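Local coordinates for protein prolyl endopeptidase (PDB 2BKL) that probably hydrolyses oligopeptides after proline, and far less readily after alanine, as a serine endopeptidase of the prolyl oligopeptidase family, at residues A[62-73]-A[403-411]; A[357-367]-A[377-385]. All coordinates share one frame; numbering follows the deposited sequence.

Contact 1 (A[62-73]-A[403-411]); sequences RFKELFYTDSVS and WAKVDVPMN
W403 meets the other segment with CZ3, which V72 CG1 approaches obliquely at 3.9 Å while S73 O comes to the ring edge, 3.5 Å from the same CZ3. A404 CB touches V72 CG1 at 3.5 Å; the backbones of W403 and A404 share I390 as partner on strand 386-394, which makes a classic beta bulge. V406 spreads both its methyls over the partner: CG1 lies against T69 CB and D70 O, and CG2 is 3.8 Å from S71 CB. At D407 two waters stand in for direct backbone bonds, one carrying D70 N to D407 O, the other D407 N to D70 O. This is the seam where the first and last blades of the seven-bladed propeller meet, in this family without a strand shared between them. Beyond it the chain reaches helix 56-67. V408 CG1 packs at about a right angle on L66 CD2 (3.6 Å). P409, centre of an inverse gamma turn, sets CG 3.3 Å from E65 CG. Its carbonyl O takes two in-plane bonds from R62, NH1 at 3.0 Å and NH2 at 2.9 Å. A bend at chi2 (54°) swings the guanidinium to the flank of the helix that carries E65 and L66; L66 CD2 lies over one of its faces, and E65 OE1 accepts a weak, salt-bridging bond from NH1. A leucine in place of R62 would probably leave P409 O without either donor and the E65 carboxylate without its charged mate.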
loop_
_atom_site.group_PDB
_atom_site.type_symbol
_atom_site.label_atom_id
_atom_site.label_comp_id
_atom_site.label_asym_id
_atom_site.label_seq_id
_atom_site.Cartn_x
_atom_site.Cartn_y
_atom_site.Cartn_z
ATOM N N ARG A 62 -7.173 -13.360 22.331
ATOM C CA ARG A 62 -7.714 -12.028 22.136
ATOM C C ARG A 62 -7.733 -11.672 20.641
ATOM O O ARG A 62 -8.719 -11.113 20.136
ATOM C CB ARG A 62 -6.899 -10.999 22.933
ATOM C CG ARG A 62 -7.422 -9.562 22.858
ATOM C CD ARG A 62 -8.903 -9.388 23.230
ATOM N NE ARG A 62 -9.283 -7.977 23.248
ATOM C CZ ARG A 62 -10.521 -7.529 23.042
ATOM N NH1 ARG A 62 -11.521 -8.370 22.816
ATOM N NH2 ARG A 62 -10.755 -6.222 23.068
ATOM N N PHE A 63 -6.656 -12.006 19.939
ATOM C CA PHE A 63 -6.594 -11.752 18.496
ATOM C C PHE A 63 -7.621 -12.609 17.747
ATOM O O PHE A 63 -8.161 -12.183 16.737
ATOM C CB PHE A 63 -5.186 -11.961 17.939
ATOM C CG PHE A 63 -4.188 -10.907 18.352
ATOM C CD1 PHE A 63 -4.517 -9.566 18.335
ATOM C CD2 PHE A 63 -2.920 -11.266 18.748
ATOM C CE1 PHE A 63 -3.579 -8.590 18.686
ATOM C CE2 PHE A 63 -1.978 -10.287 19.117
ATOM C CZ PHE A 63 -2.328 -8.962 19.091
ATOM N N LYS A 64 -7.936 -13.799 18.252
ATOM C CA LYS A 64 -8.994 -14.595 17.633
ATOM C C LYS A 64 -10.363 -13.902 17.765
ATOM O O LYS A 64 -11.145 -13.862 16.820
ATOM C CB LYS A 64 -9.010 -16.011 18.222
ATOM C CG LYS A 64 -9.791 -16.985 17.380
ATOM C CD LYS A 64 -9.691 -18.398 17.934
ATOM C CE LYS A 64 -10.728 -19.313 17.281
ATOM N NZ LYS A 64 -12.086 -19.042 17.820
ATOM N N GLU A 65 -10.627 -13.305 18.923
ATOM C CA GLU A 65 -11.849 -12.565 19.176
ATOM C C GLU A 65 -11.940 -11.315 18.283
ATOM O O GLU A 65 -13.029 -10.907 17.864
ATOM C CB GLU A 65 -11.894 -12.214 20.671
ATOM C CG GLU A 65 -13.020 -11.349 21.176
ATOM C CD GLU A 65 -13.049 -11.262 22.707
ATOM O OE1 GLU A 65 -11.961 -11.360 23.361
ATOM O OE2 GLU A 65 -14.166 -11.086 23.265
ATOM N N LEU A 66 -10.792 -10.727 17.963
ATOM C CA LEU A 66 -10.753 -9.451 17.249
ATOM C C LEU A 66 -10.641 -9.585 15.743
ATOM O O LEU A 66 -11.216 -8.782 15.007
ATOM C CB LEU A 66 -9.564 -8.614 17.733
ATOM C CG LEU A 66 -9.664 -8.070 19.152
ATOM C CD1 LEU A 66 -8.345 -7.491 19.576
ATOM C CD2 LEU A 66 -10.802 -7.054 19.252
ATOM N N PHE A 67 -9.867 -10.550 15.257
ATOM C CA PHE A 67 -9.522 -10.602 13.819
ATOM C C PHE A 67 -10.572 -11.286 12.956
ATOM O O PHE A 67 -10.622 -11.050 11.745
ATOM C CB PHE A 67 -8.176 -11.295 13.573
ATOM C CG PHE A 67 -6.971 -10.499 13.956
ATOM C CD1 PHE A 67 -7.055 -9.293 14.645
ATOM C CD2 PHE A 67 -5.732 -11.001 13.653
ATOM C CE1 PHE A 67 -5.885 -8.582 14.968
ATOM C CE2 PHE A 67 -4.563 -10.316 13.988
ATOM C CZ PHE A 67 -4.651 -9.109 14.662
ATOM N N TYR A 68 -11.364 -12.189 13.532
ATOM C CA TYR A 68 -12.479 -12.782 12.783
ATOM C C TYR A 68 -13.654 -11.849 12.966
ATOM O O TYR A 68 -14.097 -11.620 14.087
ATOM C CB TYR A 68 -12.801 -14.179 13.291
ATOM C CG TYR A 68 -11.777 -15.228 12.907
ATOM C CD1 TYR A 68 -11.723 -15.739 11.619
ATOM C CD2 TYR A 68 -10.859 -15.727 13.851
ATOM C CE1 TYR A 68 -10.787 -16.719 11.269
ATOM C CE2 TYR A 68 -9.927 -16.678 13.525
ATOM C CZ TYR A 68 -9.859 -17.183 12.234
ATOM O OH TYR A 68 -8.891 -18.135 11.916
ATOM N N THR A 69 -14.118 -11.244 11.879
ATOM C CA THR A 69 -15.214 -10.288 11.952
ATOM C C THR A 69 -16.275 -10.586 10.907
ATOM O O THR A 69 -16.042 -11.319 9.933
ATOM C CB THR A 69 -14.740 -8.845 11.699
ATOM O OG1 THR A 69 -14.385 -8.704 10.326
ATOM C CG2 THR A 69 -13.482 -8.514 12.469
ATOM N N ASP A 70 -17.432 -9.988 11.138
ATOM C CA ASP A 70 -18.488 -9.849 10.153
ATOM C C ASP A 70 -18.330 -8.457 9.595
ATOM O O ASP A 70 -18.452 -7.476 10.327
ATOM C CB ASP A 70 -19.863 -9.958 10.810
ATOM C CG ASP A 70 -20.143 -11.321 11.304
ATOM O OD1 ASP A 70 -20.066 -12.272 10.496
ATOM O OD2 ASP A 70 -20.412 -11.557 12.508
ATOM N N SER A 71 -18.031 -8.348 8.316
ATOM C CA SER A 71 -17.921 -7.066 7.679
ATOM C C SER A 71 -18.471 -7.174 6.264
ATOM O O SER A 71 -18.655 -8.272 5.717
ATOM C CB SER A 71 -16.473 -6.619 7.646
ATOM O OG SER A 71 -15.716 -7.312 6.660
ATOM N N VAL A 72 -18.796 -6.020 5.714
ATOM C CA VAL A 72 -19.207 -5.918 4.309
ATOM C C VAL A 72 -18.549 -4.695 3.675
ATOM O O VAL A 72 -18.419 -3.646 4.353
ATOM C CB VAL A 72 -20.729 -5.861 4.164
ATOM C CG1 VAL A 72 -21.297 -4.604 4.782
ATOM C CG2 VAL A 72 -21.138 -5.966 2.685
ATOM N N SER A 73 -18.121 -4.828 2.413
ATOM C CA SER A 73 -17.487 -3.759 1.600
ATOM C C SER A 73 -18.568 -2.858 1.018
ATOM O O SER A 73 -19.724 -3.227 0.960
ATOM C CB SER A 73 -16.643 -4.329 0.407
ATOM O OG SER A 73 -17.421 -4.745 -0.779
ATOM N N TRP A 403 -24.973 2.623 6.800
ATOM C CA TRP A 403 -25.296 1.481 5.982
ATOM C C TRP A 403 -24.715 0.184 6.560
ATOM O O TRP A 403 -25.344 -0.860 6.462
ATOM C CB TRP A 403 -24.791 1.725 4.565
ATOM C CG TRP A 403 -25.175 0.703 3.528
ATOM C CD1 TRP A 403 -26.379 0.603 2.889
ATOM C CD2 TRP A 403 -24.342 -0.304 2.961
ATOM N NE1 TRP A 403 -26.350 -0.424 1.980
ATOM C CE2 TRP A 403 -25.115 -1.009 2.009
ATOM C CE3 TRP A 403 -23.024 -0.722 3.189
ATOM C CZ2 TRP A 403 -24.604 -2.075 1.270
ATOM C CZ3 TRP A 403 -22.516 -1.770 2.445
ATOM C CH2 TRP A 403 -23.309 -2.444 1.499
ATOM N N ALA A 404 -23.488 0.241 7.078
ATOM C CA ALA A 404 -22.854 -0.911 7.708
ATOM C C ALA A 404 -21.884 -0.440 8.755
ATOM O O ALA A 404 -21.343 0.631 8.649
ATOM C CB ALA A 404 -22.118 -1.756 6.663
ATOM N N LYS A 405 -21.678 -1.264 9.782
ATOM C CA LYS A 405 -20.727 -0.994 10.843
ATOM C C LYS A 405 -20.154 -2.321 11.289
ATOM O O LYS A 405 -20.913 -3.264 11.501
ATOM C CB LYS A 405 -21.475 -0.313 12.000
ATOM C CG LYS A 405 -20.684 -0.036 13.249
ATOM C CD LYS A 405 -21.461 0.881 14.219
ATOM C CE LYS A 405 -22.563 0.142 14.980
ATOM N NZ LYS A 405 -22.186 -0.206 16.404
ATOM N N VAL A 406 -18.830 -2.410 11.407
ATOM C CA VAL A 406 -18.177 -3.612 11.951
ATOM C C VAL A 406 -18.265 -3.614 13.469
ATOM O O VAL A 406 -17.822 -2.673 14.129
ATOM C CB VAL A 406 -16.696 -3.702 11.525
ATOM C CG1 VAL A 406 -16.111 -4.983 12.036
ATOM C CG2 VAL A 406 -16.561 -3.647 10.007
ATOM N N ASP A 407 -18.871 -4.660 14.020
ATOM C CA ASP A 407 -18.955 -4.826 15.457
ATOM C C ASP A 407 -17.663 -5.517 15.922
ATOM O O ASP A 407 -17.268 -6.561 15.382
ATOM C CB ASP A 407 -20.189 -5.656 15.816
ATOM C CG ASP A 407 -21.477 -4.843 15.733
ATOM O OD1 ASP A 407 -22.008 -4.658 14.618
ATOM O OD2 ASP A 407 -22.022 -4.332 16.739
ATOM N N VAL A 408 -16.996 -4.908 16.887
ATOM C CA VAL A 408 -15.742 -5.421 17.420
ATOM C C VAL A 408 -15.867 -5.425 18.953
ATOM O O VAL A 408 -16.375 -4.467 19.520
ATOM C CB VAL A 408 -14.566 -4.502 16.974
ATOM C CG1 VAL A 408 -13.255 -4.954 17.570
ATOM C CG2 VAL A 408 -14.431 -4.475 15.463
ATOM N N PRO A 409 -15.447 -6.497 19.626
ATOM C CA PRO A 409 -15.592 -6.582 21.090
ATOM C C PRO A 409 -14.542 -5.733 21.799
ATOM O O PRO A 409 -13.544 -6.261 22.291
ATOM C CB PRO A 409 -15.416 -8.073 21.371
ATOM C CG PRO A 409 -14.540 -8.548 20.271
ATOM C CD PRO A 409 -14.906 -7.737 19.061
ATOM N N MET A 410 -14.795 -4.435 21.870
ATOM C CA MET A 410 -13.892 -3.468 22.494
ATOM C C MET A 410 -14.725 -2.300 22.974
ATOM O O MET A 410 -15.872 -2.154 22.562
ATOM C CB MET A 410 -12.899 -2.943 21.458
ATOM C CG MET A 410 -13.624 -2.447 20.200
ATOM S SD MET A 410 -12.871 -1.185 19.226
ATOM C CE MET A 410 -12.083 -0.228 20.484
ATOM N N ASN A 411 -14.158 -1.469 23.843
ATOM C CA ASN A 411 -14.835 -0.266 24.332
ATOM C C ASN A 411 -14.038 0.960 23.938
ATOM O O ASN A 411 -13.032 1.268 24.576
ATOM C CB ASN A 411 -15.004 -0.320 25.851
ATOM C CG ASN A 411 -15.705 0.927 26.411
ATOM O OD1 ASN A 411 -16.064 1.861 25.678
ATOM N ND2 ASN A 411 -15.905 0.938 27.729
HETATM O O HOH W 1 -17.774 -8.697 13.722
HETATM O O HOH W 2 -20.033 -6.629 12.228
#

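Contact 2 (A[357-367]-A[377-385]); sequences VQLPGVGAASN and AYYVFTSFT
The F381 ring takes P360 over one face: CG stands 3.9 Å from the ring centroid and 19° off its normal, a CH-pi contact offset toward the rim. A365 CB lies at the edge of the same ring, near its plane, and G361 O approaches CE1 obliquely at 3.4 Å. The Y379 ring is met obliquely by V357 CG1, 3.7 Å from CE1, and by L359 CD2, 3.8 Å from CE2, with A365 CB near CD2; P360 CD reaches the phenol oxygen. Y391 of the next strand meets this ring with nearly parallel planes. Residues 357-361 thus arch over the two aromatic side chains that strand 376-383 sends to the side of A365.

Below the rings the backbones pair antiparallel. A364 and T382 form the hydrogen-bonded pair, A364 N giving a nearly straight 2.7 Å bond to T382 O and T382 N answering to A364 O. A365 and F381 are the non-hydrogen-bonded pair that follows. G363, with no side chain, brings its CA to 3.3 Å from T382 O. At the other end S366 N bonds V380 O, but the return bond goes to a side chain: V380 N points straight (175°) at S366 OG, 3.0 Å away. With chi1 at 74°, between backbone N and carbonyl carbon, that hydroxyl accepts from V380 and donates to N367 O, while the buried S366 O has no partner in the model.

V357 bonds V344 and A365 O accepts from S342, both in the preceding blade. The segment 357-367 therefore makes the blade-to-blade crossing of a beta-propeller, from one blade's outer strand to the short innermost strand of the last blade's antiparallel sheet.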
loop_
_atom_site.group_PDB
_atom_site.type_symbol
_atom_site.label_atom_id
_atom_site.label_comp_id
_atom_site.label_asym_id
_atom_site.label_seq_id
_atom_site.Cartn_x
_atom_site.Cartn_y
_atom_site.Cartn_z
ATOM N N VAL A 357 -19.307 17.114 3.272
ATOM C CA VAL A 357 -19.825 15.932 3.920
ATOM C C VAL A 357 -19.572 16.010 5.416
ATOM O O VAL A 357 -18.452 16.255 5.861
ATOM C CB VAL A 357 -19.220 14.649 3.330
ATOM C CG1 VAL A 357 -19.834 13.420 4.005
ATOM C CG2 VAL A 357 -19.472 14.569 1.869
ATOM N N GLN A 358 -20.621 15.849 6.220
ATOM C CA GLN A 358 -20.487 15.923 7.663
ATOM C C GLN A 358 -20.163 14.560 8.222
ATOM O O GLN A 358 -20.968 13.632 8.187
ATOM C CB GLN A 358 -21.778 16.463 8.278
ATOM C CG GLN A 358 -22.162 17.842 7.740
ATOM C CD GLN A 358 -21.140 18.920 8.034
ATOM O OE1 GLN A 358 -20.810 19.178 9.208
ATOM N NE2 GLN A 358 -20.649 19.584 6.997
ATOM N N LEU A 359 -18.939 14.445 8.726
ATOM C CA LEU A 359 -18.418 13.168 9.173
ATOM C C LEU A 359 -18.868 12.896 10.603
ATOM O O LEU A 359 -19.128 13.821 11.389
ATOM C CB LEU A 359 -16.896 13.169 9.105
ATOM C CG LEU A 359 -16.347 13.515 7.724
ATOM C CD1 LEU A 359 -14.815 13.585 7.758
ATOM C CD2 LEU A 359 -16.808 12.561 6.657
ATOM N N PRO A 360 -18.901 11.631 10.968
ATOM C CA PRO A 360 -19.346 11.265 12.322
ATOM C C PRO A 360 -18.394 11.688 13.447
ATOM O O PRO A 360 -18.804 11.758 14.609
ATOM C CB PRO A 360 -19.475 9.736 12.259
ATOM C CG PRO A 360 -19.021 9.297 10.984
ATOM C CD PRO A 360 -18.605 10.462 10.133
ATOM N N GLY A 361 -17.151 12.003 13.119
ATOM C CA GLY A 361 -16.160 12.279 14.135
ATOM C C GLY A 361 -14.823 12.493 13.500
ATOM O O GLY A 361 -14.715 12.573 12.271
ATOM N N VAL A 362 -13.812 12.615 14.354
ATOM C CA VAL A 362 -12.432 12.729 13.946
ATOM C C VAL A 362 -11.931 11.329 13.584
ATOM O O VAL A 362 -12.037 10.383 14.376
ATOM C CB VAL A 362 -11.574 13.349 15.079
ATOM C CG1 VAL A 362 -10.083 13.300 14.747
ATOM C CG2 VAL A 362 -12.034 14.794 15.346
ATOM N N GLY A 363 -11.439 11.197 12.366
ATOM C CA GLY A 363 -10.909 9.935 11.875
ATOM C C GLY A 363 -10.513 10.057 10.421
ATOM O O GLY A 363 -10.010 11.078 9.986
ATOM N N ALA A 364 -10.743 8.994 9.640
ATOM C CA ALA A 364 -10.382 8.947 8.219
ATOM C C ALA A 364 -11.616 8.606 7.392
ATOM O O ALA A 364 -12.286 7.636 7.647
ATOM C CB ALA A 364 -9.283 7.933 7.927
ATOM N N ALA A 365 -11.874 9.385 6.369
ATOM C CA ALA A 365 -12.998 9.154 5.464
ATOM C C ALA A 365 -12.517 8.959 4.054
ATOM O O ALA A 365 -11.658 9.721 3.592
ATOM C CB ALA A 365 -13.962 10.303 5.521
ATOM N N SER A 366 -13.088 7.995 3.321
ATOM C CA SER A 366 -12.825 7.851 1.907
ATOM C C SER A 366 -13.574 8.922 1.119
ATOM O O SER A 366 -14.508 9.551 1.623
ATOM C CB SER A 366 -13.257 6.471 1.407
ATOM O OG SER A 366 -14.687 6.396 1.326
ATOM N N ASN A 367 -13.200 9.082 -0.142
ATOM C CA ASN A 367 -14.007 9.861 -1.055
ATOM C C ASN A 367 -15.318 9.126 -1.281
ATOM O O ASN A 367 -15.441 7.930 -1.002
ATOM C CB ASN A 367 -13.258 10.119 -2.362
ATOM C CG ASN A 367 -13.746 11.363 -3.088
ATOM O OD1 ASN A 367 -14.584 12.069 -2.601
ATOM N ND2 ASN A 367 -13.151 11.656 -4.230
ATOM N N ALA A 377 -24.282 7.361 -3.214
ATOM C CA ALA A 377 -22.837 7.195 -3.146
ATOM C C ALA A 377 -22.448 6.826 -1.730
ATOM O O ALA A 377 -23.075 7.305 -0.790
ATOM C CB ALA A 377 -22.106 8.446 -3.555
ATOM N N TYR A 378 -21.387 6.050 -1.567
ATOM C CA TYR A 378 -21.006 5.530 -0.277
ATOM C C TYR A 378 -19.659 6.061 0.126
ATOM O O TYR A 378 -18.817 6.371 -0.725
ATOM C CB TYR A 378 -20.951 3.991 -0.333
ATOM C CG TYR A 378 -22.253 3.310 -0.645
ATOM C CD1 TYR A 378 -22.705 3.236 -1.946
ATOM C CD2 TYR A 378 -23.014 2.728 0.350
ATOM C CE1 TYR A 378 -23.911 2.614 -2.241
ATOM C CE2 TYR A 378 -24.202 2.098 0.058
ATOM C CZ TYR A 378 -24.633 2.057 -1.226
ATOM O OH TYR A 378 -25.826 1.432 -1.529
ATOM N N TYR A 379 -19.429 6.182 1.429
ATOM C CA TYR A 379 -18.086 6.412 1.900
ATOM C C TYR A 379 -17.825 5.612 3.155
ATOM O O TYR A 379 -18.750 5.222 3.880
ATOM C CB TYR A 379 -17.790 7.904 2.124
ATOM C CG TYR A 379 -18.381 8.531 3.363
ATOM C CD1 TYR A 379 -19.628 9.120 3.341
ATOM C CD2 TYR A 379 -17.659 8.579 4.558
ATOM C CE1 TYR A 379 -20.166 9.740 4.507
ATOM C CE2 TYR A 379 -18.178 9.175 5.685
ATOM C CZ TYR A 379 -19.451 9.729 5.649
ATOM O OH TYR A 379 -19.918 10.342 6.798
ATOM N N VAL A 380 -16.547 5.349 3.376
ATOM C CA VAL A 380 -16.079 4.606 4.538
ATOM C C VAL A 380 -15.462 5.553 5.528
ATOM O O VAL A 380 -14.706 6.441 5.141
ATOM C CB VAL A 380 -15.022 3.581 4.068
ATOM C CG1 VAL A 380 -14.487 2.750 5.225
ATOM C CG2 VAL A 380 -15.563 2.659 2.976
ATOM N N PHE A 381 -15.792 5.376 6.803
ATOM C CA PHE A 381 -15.188 6.126 7.892
ATOM C C PHE A 381 -14.582 5.204 8.939
ATOM O O PHE A 381 -15.192 4.216 9.339
ATOM C CB PHE A 381 -16.222 7.031 8.537
ATOM C CG PHE A 381 -15.682 7.804 9.693
ATOM C CD1 PHE A 381 -15.013 9.000 9.475
ATOM C CD2 PHE A 381 -15.836 7.333 10.980
ATOM C CE1 PHE A 381 -14.495 9.706 10.513
ATOM C CE2 PHE A 381 -15.314 8.018 12.026
ATOM C CZ PHE A 381 -14.650 9.213 11.810
ATOM N N THR A 382 -13.364 5.496 9.363
ATOM C CA THR A 382 -12.717 4.765 10.457
ATOM C C THR A 382 -12.027 5.781 11.342
ATOM O O THR A 382 -11.803 6.909 10.970
ATOM C CB THR A 382 -11.639 3.740 10.005
ATOM O OG1 THR A 382 -10.615 4.424 9.229
ATOM C CG2 THR A 382 -12.196 2.724 9.057
ATOM N N SER A 383 -11.615 5.338 12.514
ATOM C CA SER A 383 -10.645 6.097 13.314
ATOM C C SER A 383 -9.776 5.092 14.023
ATOM O O SER A 383 -9.995 3.894 13.932
ATOM C CB SER A 383 -11.327 7.038 14.335
ATOM O OG SER A 383 -11.720 6.368 15.524
ATOM N N PHE A 384 -8.741 5.564 14.705
ATOM C CA PHE A 384 -7.862 4.651 15.416
ATOM C C PHE A 384 -8.608 3.820 16.459
ATOM O O PHE A 384 -8.132 2.735 16.821
ATOM C CB PHE A 384 -6.686 5.388 16.091
ATOM C CG PHE A 384 -5.620 5.833 15.139
ATOM C CD1 PHE A 384 -4.776 4.923 14.515
ATOM C CD2 PHE A 384 -5.455 7.174 14.858
ATOM C CE1 PHE A 384 -3.795 5.379 13.618
ATOM C CE2 PHE A 384 -4.502 7.628 13.970
ATOM C CZ PHE A 384 -3.669 6.735 13.346
ATOM N N THR A 385 -9.741 4.337 16.934
ATOM C CA THR A 385 -10.600 3.643 17.900
ATOM C C THR A 385 -12.033 3.298 17.405
ATOM O O THR A 385 -12.865 2.825 18.192
ATOM C CB THR A 385 -10.698 4.504 19.175
ATOM O OG1 THR A 385 -11.380 5.724 18.891
ATOM C CG2 THR A 385 -9.329 4.947 19.645
#

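In the fold
Both contacts involve the last propeller blade, at opposite margins of its sheet: contact 2 lies within the blade, pairing 364-365 with 376-383, whereas contact 1 joins strand 400-405 and the chain after it to other parts of the fold. Their centres are about 17 Å apart. Contact 1 is a surface seam to the first blade and helix 56-67, made of small apolar touches, bridging waters and a guanidinium grip. Contact 2 is more buried, with direct backbone bonds beneath aromatic rings. They touch at two places, W403 CD2 against Y378 CE2 (3.8 Å) and M410 CE against T385 O; Y378 also touches T74 and P75, so strand 376-383 reaches the first blade too.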